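Local coordinates for putative gdp-fucose protein o-fucosyltransferase 1 (Caenorhabditis elegans, PDB 3ZY2) that is a putative protein O-fucosyltransferase of the GT-B clan, seen here with guanosine-5'-diphosphate bound in its pocket, at residues A207-P212 with S282-S287; F213-L218 with A320-A325. All blocks are in the same frame, centred on the assembly; numbering follows the deposited sequence.

Interaction 1 of 2, residues A207-P212 with S282-S287. With GDP (guanosine-5'-diphosphate), chain C.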
loop_
_atom_site.group_PDB
_atom_site.type_symbol
_atom_site.label_atom_id
_atom_site.label_comp_id
_atom_site.label_asym_id
_atom_site.label_seq_id
_atom_site.Cartn_x
_atom_site.Cartn_y
_atom_site.Cartn_z
ATOM N N ALA A 207 -21.251 31.816 -27.609
ATOM C CA ALA A 207 -22.469 32.503 -27.151
ATOM C C ALA A 207 -22.230 33.491 -26.037
ATOM O O ALA A 207 -22.935 34.526 -25.941
ATOM C CB ALA A 207 -23.499 31.487 -26.683
ATOM N N ASN A 208 -21.255 33.193 -25.178
ATOM C CA ASN A 208 -21.113 33.905 -23.912
ATOM C C ASN A 208 -19.843 34.694 -23.673
ATOM O O ASN A 208 -19.859 35.627 -22.862
ATOM C CB ASN A 208 -21.321 32.949 -22.741
ATOM C CG ASN A 208 -22.669 32.273 -22.791
ATOM O OD1 ASN A 208 -23.701 32.899 -22.537
ATOM N ND2 ASN A 208 -22.671 30.994 -23.127
ATOM N N LEU A 209 -18.750 34.301 -24.323
ATOM C CA LEU A 209 -17.418 34.758 -23.915
ATOM C C LEU A 209 -16.721 35.520 -25.039
ATOM O O LEU A 209 -16.050 34.915 -25.894
ATOM C CB LEU A 209 -16.567 33.564 -23.446
ATOM C CG LEU A 209 -17.089 32.817 -22.204
ATOM C CD1 LEU A 209 -16.285 31.527 -21.986
ATOM C CD2 LEU A 209 -17.032 33.721 -20.966
ATOM N N ALA A 210 -16.858 36.842 -25.021
ATOM C CA ALA A 210 -16.135 37.689 -25.978
ATOM C C ALA A 210 -14.638 37.492 -25.739
ATOM O O ALA A 210 -14.149 37.371 -24.596
ATOM C CB ALA A 210 -16.539 39.154 -25.831
ATOM N N LYS A 211 -13.905 37.420 -26.849
ATOM C CA LYS A 211 -12.460 37.168 -26.792
ATOM C C LYS A 211 -11.657 38.464 -26.881
ATOM O O LYS A 211 -12.097 39.443 -27.480
ATOM C CB LYS A 211 -12.067 36.217 -27.910
ATOM C CG LYS A 211 -12.557 34.755 -27.619
ATOM C CD LYS A 211 -12.362 33.800 -28.800
ATOM C CE LYS A 211 -10.882 33.437 -29.038
ATOM N NZ LYS A 211 -10.279 32.724 -27.873
ATOM N N PRO A 212 -10.466 38.472 -26.259
ATOM C CA PRO A 212 -9.862 37.353 -25.510
ATOM C C PRO A 212 -10.489 37.210 -24.132
ATOM O O PRO A 212 -10.950 38.199 -23.552
ATOM C CB PRO A 212 -8.396 37.772 -25.378
ATOM C CG PRO A 212 -8.374 39.261 -25.523
ATOM C CD PRO A 212 -9.604 39.680 -26.305
ATOM N N SER A 282 -14.131 39.285 -21.589
ATOM C CA SER A 282 -14.994 38.510 -20.724
ATOM C C SER A 282 -14.151 37.632 -19.812
ATOM O O SER A 282 -12.936 37.449 -20.038
ATOM C CB SER A 282 -15.951 37.634 -21.556
ATOM O OG SER A 282 -15.257 36.584 -22.210
ATOM N N VAL A 283 -14.816 37.087 -18.788
ATOM C CA VAL A 283 -14.209 36.155 -17.842
ATOM C C VAL A 283 -15.110 34.925 -17.717
ATOM O O VAL A 283 -16.343 35.038 -17.693
ATOM C CB VAL A 283 -13.981 36.824 -16.444
ATOM C CG1 VAL A 283 -13.584 35.772 -15.389
ATOM C CG2 VAL A 283 -12.931 37.937 -16.556
ATOM N N PHE A 284 -14.479 33.759 -17.701
ATOM C CA PHE A 284 -15.168 32.510 -17.417
ATOM C C PHE A 284 -14.744 32.009 -16.050
ATOM O O PHE A 284 -13.550 31.982 -15.731
ATOM C CB PHE A 284 -14.826 31.457 -18.470
ATOM C CG PHE A 284 -15.408 30.108 -18.167
ATOM C CD1 PHE A 284 -16.794 29.877 -18.283
ATOM C CD2 PHE A 284 -14.582 29.070 -17.743
ATOM C CE1 PHE A 284 -17.341 28.621 -18.027
ATOM C CE2 PHE A 284 -15.126 27.800 -17.476
ATOM C CZ PHE A 284 -16.522 27.594 -17.602
ATOM N N VAL A 285 -15.718 31.564 -15.262
ATOM C CA VAL A 285 -15.418 30.996 -13.944
ATOM C C VAL A 285 -15.913 29.552 -13.845
ATOM O O VAL A 285 -17.113 29.272 -14.060
ATOM C CB VAL A 285 -16.125 31.785 -12.816
ATOM C CG1 VAL A 285 -15.817 31.157 -11.433
ATOM C CG2 VAL A 285 -15.757 33.275 -12.839
ATOM N N ALA A 286 -14.989 28.664 -13.485
ATOM C CA ALA A 286 -15.323 27.278 -13.109
ATOM C C ALA A 286 -15.095 27.175 -11.607
ATOM O O ALA A 286 -14.076 27.610 -11.101
ATOM C CB ALA A 286 -14.418 26.275 -13.845
ATOM N N SER A 287 -16.078 26.636 -10.887
ATOM C CA SER A 287 -15.947 26.468 -9.445
ATOM C C SER A 287 -16.668 25.205 -8.983
ATOM O O SER A 287 -17.644 24.777 -9.600
ATOM C CB SER A 287 -16.490 27.699 -8.700
ATOM O OG SER A 287 -16.235 27.559 -7.295
HETATM P PB GDP C . -8.552 18.444 -6.435
HETATM O O1B GDP C . -9.040 19.757 -6.925
HETATM O O2B GDP C . -7.162 17.766 -6.655
HETATM O O3B GDP C . -9.571 17.660 -5.405
HETATM O O3A GDP C . -9.386 17.852 -7.817
HETATM P PA GDP C . -10.156 16.324 -7.960
HETATM O O1A GDP C . -10.672 16.838 -9.544
HETATM O O2A GDP C . -9.533 15.174 -7.728
HETATM O "O5'" GDP C . -11.272 16.802 -6.639
HETATM C "C5'" GDP C . -11.860 17.712 -7.342
HETATM C "C4'" GDP C . -13.187 17.882 -7.480
HETATM O "O4'" GDP C . -14.181 18.684 -6.981
HETATM C "C3'" GDP C . -13.328 17.806 -8.859
HETATM O "O3'" GDP C . -13.539 16.397 -9.853
HETATM C "C2'" GDP C . -15.406 18.244 -9.413
HETATM O "O2'" GDP C . -16.022 17.076 -9.098
HETATM C "C1'" GDP C . -15.278 19.228 -8.263
HETATM N N9 GDP C . -14.764 20.293 -8.765
HETATM C C8 GDP C . -13.151 21.046 -8.360
HETATM N N7 GDP C . -13.462 21.947 -9.236
HETATM C C5 GDP C . -14.476 22.120 -9.988
HETATM C C6 GDP C . -15.286 23.067 -11.200
HETATM O O6 GDP C . -14.594 23.941 -11.451
HETATM N N1 GDP C . -16.218 22.560 -11.380
HETATM C C2 GDP C . -16.975 21.610 -11.113
HETATM N N2 GDP C . -17.872 21.310 -11.426
HETATM N N3 GDP C . -16.664 20.478 -10.061
HETATM C C4 GDP C . -15.364 20.868 -9.567
#
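The chain leaves helix 195-208 at L209 and runs past the start of strand 282-287, where the CA atoms of A210 and S282 lie 5.4 Å apart. S282 OG donates the one hydrogen bond between the segments, to A210 O at 2.7 Å. It comes in bent, with a C=O...donor angle of 132°, and tilted 17° from the carbonyl plane. With chi1 at 70°, OG stands between S282's own N and carbonyl carbon, and from there S282 OG also packs against L209, 3.5 Å from L209 CB. The buried L209 then spreads its two methyls along the strand: L209 CD2 rests 3.6 Å from V283 O, while L209 CD1 meets F284 CB at 3.8 Å, the two side chains crossing at a slant. The loop between helix 195-208 and strand 213-218 is thus packed on the first residues of strand 282-287, in the parallel sheet of a Rossmann-like domain. At the far end of the same strand, S287 N is hydrogen-bonded to D313 beside the guanosine-5'-diphosphate. Strand 282-287 lies between 213-218 and the short strand 307-308, parallel to both, while F284 lies against S318 of helix 315-324.

Interaction 2 of 2, residues F213-L218 with A320-A325. With GDP (guanosine-5'-diphosphate), chain C.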
loop_
_atom_site.group_PDB
_atom_site.type_symbol
_atom_site.label_atom_id
_atom_site.label_comp_id
_atom_site.label_asym_id
_atom_site.label_seq_id
_atom_site.Cartn_x
_atom_site.Cartn_y
_atom_site.Cartn_z
ATOM N N PHE A 213 -10.578 35.979 -23.640
ATOM C CA PHE A 213 -11.185 35.754 -22.312
ATOM C C PHE A 213 -10.227 35.113 -21.343
ATOM O O PHE A 213 -9.341 34.325 -21.732
ATOM C CB PHE A 213 -12.551 35.002 -22.361
ATOM C CG PHE A 213 -12.471 33.507 -22.613
ATOM C CD1 PHE A 213 -12.444 33.006 -23.914
ATOM C CD2 PHE A 213 -12.539 32.602 -21.550
ATOM C CE1 PHE A 213 -12.435 31.621 -24.146
ATOM C CE2 PHE A 213 -12.524 31.204 -21.770
ATOM C CZ PHE A 213 -12.477 30.712 -23.071
ATOM N N VAL A 214 -10.382 35.507 -20.085
ATOM C CA VAL A 214 -9.654 34.900 -18.970
ATOM C C VAL A 214 -10.563 33.845 -18.369
ATOM O O VAL A 214 -11.711 34.139 -18.069
ATOM C CB VAL A 214 -9.325 35.928 -17.847
ATOM C CG1 VAL A 214 -8.545 35.264 -16.711
ATOM C CG2 VAL A 214 -8.470 37.080 -18.371
ATOM N N ALA A 215 -10.067 32.620 -18.217
ATOM C CA ALA A 215 -10.786 31.568 -17.467
ATOM C C ALA A 215 -10.101 31.356 -16.145
ATOM O O ALA A 215 -8.853 31.298 -16.100
ATOM C CB ALA A 215 -10.804 30.248 -18.264
ATOM N N VAL A 216 -10.899 31.218 -15.092
ATOM C CA VAL A 216 -10.352 31.023 -13.733
ATOM C C VAL A 216 -10.989 29.807 -13.084
ATOM O O VAL A 216 -12.171 29.549 -13.280
ATOM C CB VAL A 216 -10.521 32.275 -12.821
ATOM C CG1 VAL A 216 -9.929 33.498 -13.493
ATOM C CG2 VAL A 216 -11.989 32.490 -12.461
ATOM N N HIS A 217 -10.180 29.084 -12.322
ATOM C CA HIS A 217 -10.647 27.982 -11.489
ATOM C C HIS A 217 -10.651 28.391 -10.029
ATOM O O HIS A 217 -9.607 28.720 -9.472
ATOM C CB HIS A 217 -9.762 26.740 -11.676
ATOM C CG HIS A 217 -10.234 25.566 -10.879
ATOM N ND1 HIS A 217 -9.383 24.705 -10.214
ATOM C CD2 HIS A 217 -11.497 25.126 -10.625
ATOM C CE1 HIS A 217 -10.103 23.783 -9.593
ATOM N NE2 HIS A 217 -11.388 24.019 -9.820
ATOM N N LEU A 218 -11.850 28.431 -9.437
ATOM C CA LEU A 218 -12.018 28.789 -8.033
ATOM C C LEU A 218 -12.362 27.528 -7.257
ATOM O O LEU A 218 -13.500 27.063 -7.271
ATOM C CB LEU A 218 -13.114 29.852 -7.864
ATOM C CG LEU A 218 -12.931 31.133 -8.697
ATOM C CD1 LEU A 218 -14.028 32.161 -8.363
ATOM C CD2 LEU A 218 -11.512 31.774 -8.529
ATOM N N ALA A 320 -12.694 21.780 -20.468
ATOM C CA ALA A 320 -12.488 22.021 -21.886
ATOM C C ALA A 320 -12.471 23.523 -22.193
ATOM O O ALA A 320 -11.607 23.995 -22.942
ATOM C CB ALA A 320 -13.567 21.303 -22.698
ATOM N N ILE A 321 -13.414 24.265 -21.613
ATOM C CA ILE A 321 -13.467 25.728 -21.812
ATOM C C ILE A 321 -12.188 26.380 -21.313
ATOM O O ILE A 321 -11.622 27.227 -21.972
ATOM C CB ILE A 321 -14.711 26.349 -21.140
ATOM C CG1 ILE A 321 -15.987 25.900 -21.878
ATOM C CG2 ILE A 321 -14.634 27.901 -21.117
ATOM C CD1 ILE A 321 -17.238 26.126 -21.089
ATOM N N MET A 322 -11.726 25.974 -20.133
ATOM C CA MET A 322 -10.503 26.563 -19.586
ATOM C C MET A 322 -9.308 26.231 -20.464
ATOM O O MET A 322 -8.385 27.044 -20.576
ATOM C CB MET A 322 -10.292 26.108 -18.130
ATOM C CG MET A 322 -11.396 26.615 -17.170
ATOM S SD MET A 322 -11.061 26.366 -15.402
ATOM C CE MET A 322 -11.546 24.646 -15.345
ATOM N N GLY A 323 -9.299 25.047 -21.084
ATOM C CA GLY A 323 -8.183 24.679 -21.982
ATOM C C GLY A 323 -8.166 25.546 -23.234
ATOM O O GLY A 323 -7.092 25.739 -23.850
ATOM N N ARG A 324 -9.330 26.099 -23.598
ATOM C CA ARG A 324 -9.478 26.941 -24.807
ATOM C C ARG A 324 -9.308 28.433 -24.558
ATOM O O ARG A 324 -9.279 29.220 -25.518
ATOM C CB ARG A 324 -10.856 26.708 -25.440
ATOM C CG ARG A 324 -10.987 25.283 -25.971
ATOM C CD ARG A 324 -12.382 25.000 -26.552
ATOM N NE ARG A 324 -12.502 25.593 -27.869
ATOM C CZ ARG A 324 -12.153 25.001 -29.017
ATOM N NH1 ARG A 324 -11.667 23.761 -29.047
ATOM N NH2 ARG A 324 -12.291 25.669 -30.154
ATOM N N ALA A 325 -9.156 28.821 -23.293
ATOM C CA ALA A 325 -9.113 30.235 -22.899
ATOM C C ALA A 325 -7.902 30.956 -23.457
ATOM O O ALA A 325 -6.885 30.338 -23.714
ATOM C CB ALA A 325 -9.126 30.361 -21.370
HETATM P PB GDP C . -8.552 18.444 -6.435
HETATM O O1B GDP C . -9.040 19.757 -6.925
HETATM O O2B GDP C . -7.162 17.766 -6.655
HETATM O O3B GDP C . -9.571 17.660 -5.405
HETATM O O3A GDP C . -9.386 17.852 -7.817
HETATM P PA GDP C . -10.156 16.324 -7.960
HETATM O O1A GDP C . -10.672 16.838 -9.544
HETATM O O2A GDP C . -9.533 15.174 -7.728
HETATM O "O5'" GDP C . -11.272 16.802 -6.639
HETATM C "C5'" GDP C . -11.860 17.712 -7.342
HETATM C "C4'" GDP C . -13.187 17.882 -7.480
HETATM O "O4'" GDP C . -14.181 18.684 -6.981
HETATM C "C3'" GDP C . -13.328 17.806 -8.859
HETATM O "O3'" GDP C . -13.539 16.397 -9.853
HETATM C "C2'" GDP C . -15.406 18.244 -9.413
HETATM O "O2'" GDP C . -16.022 17.076 -9.098
HETATM C "C1'" GDP C . -15.278 19.228 -8.263
HETATM N N9 GDP C . -14.764 20.293 -8.765
HETATM C C8 GDP C . -13.151 21.046 -8.360
HETATM N N7 GDP C . -13.462 21.947 -9.236
HETATM C C5 GDP C . -14.476 22.120 -9.988
HETATM C C6 GDP C . -15.286 23.067 -11.200
HETATM O O6 GDP C . -14.594 23.941 -11.451
HETATM N N1 GDP C . -16.218 22.560 -11.380
HETATM C C2 GDP C . -16.975 21.610 -11.113
HETATM N N2 GDP C . -17.872 21.310 -11.426
HETATM N N3 GDP C . -16.664 20.478 -10.061
HETATM C C4 GDP C . -15.364 20.868 -9.567
#
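F213 and A215 meet the end of helix 315-324 where it packs on the parallel sheet of a Rossmann-like domain, one of the two that make up a GT-B fold. The short segments approach to 8.0 Å between axes, at 136° between their N-to-C directions, and the contact between them is apolar. Its aromatic part is a CH-pi contact: A325 CA sits over one face of the F213 ring, 3.9 Å from the centroid. With chi1 at 76°, CG of F213 lies between the backbone N and the carbonyl carbon, and the ring end swings in toward the helix. I321 O lies at the ring's edge, near its plane, and I321 CG2 lies 4.0 Å from F213 CE2. Aliphatic packing continues along the strand. A215 CB points toward the helix and meets A325 CB at 3.5 Å, the two methyls in close contact, with M322 CG 3.8 Å from A215 CB. The M322 chain bends at chi3; its SD lies 4.0 Å from H217 CB and stands oblique to, and well away from, the imidazole centre. The polar part belongs to H217 and the ligand. S337 OG is hydrogen-bonded to ND1, which helps fix the ring's rotation, and F336 meets the ring as well. On the other nitrogen, H217 NE2 donates to N7 of guanosine-5'-diphosphate at 3.0 Å, with an N-H...N angle of 160°.

In the fold
Interactions 1 and 2 share the parallel sheet, their centres about 7 Å apart, because strands 213-218 and 282-287 are neighbours in it. F284 N lies 2.8 Å from V214 O, a probable hydrogen bond between the strands, and S287 OG is the same distance from L218 O at the ligand end. F284 CD2 packs on I321 CG2 at 3.6 Å, so the helix of interaction 2 also covers the strand of interaction 1. Residues 207-212 lead straight into strand 213-218, joining both contacts at the end remote from the ligand. At the other end the two strands end beside one guanine base, where S287 N lies 3.1 Å from O6 of guanosine-5'-diphosphate, next to the nitrogen held by H217.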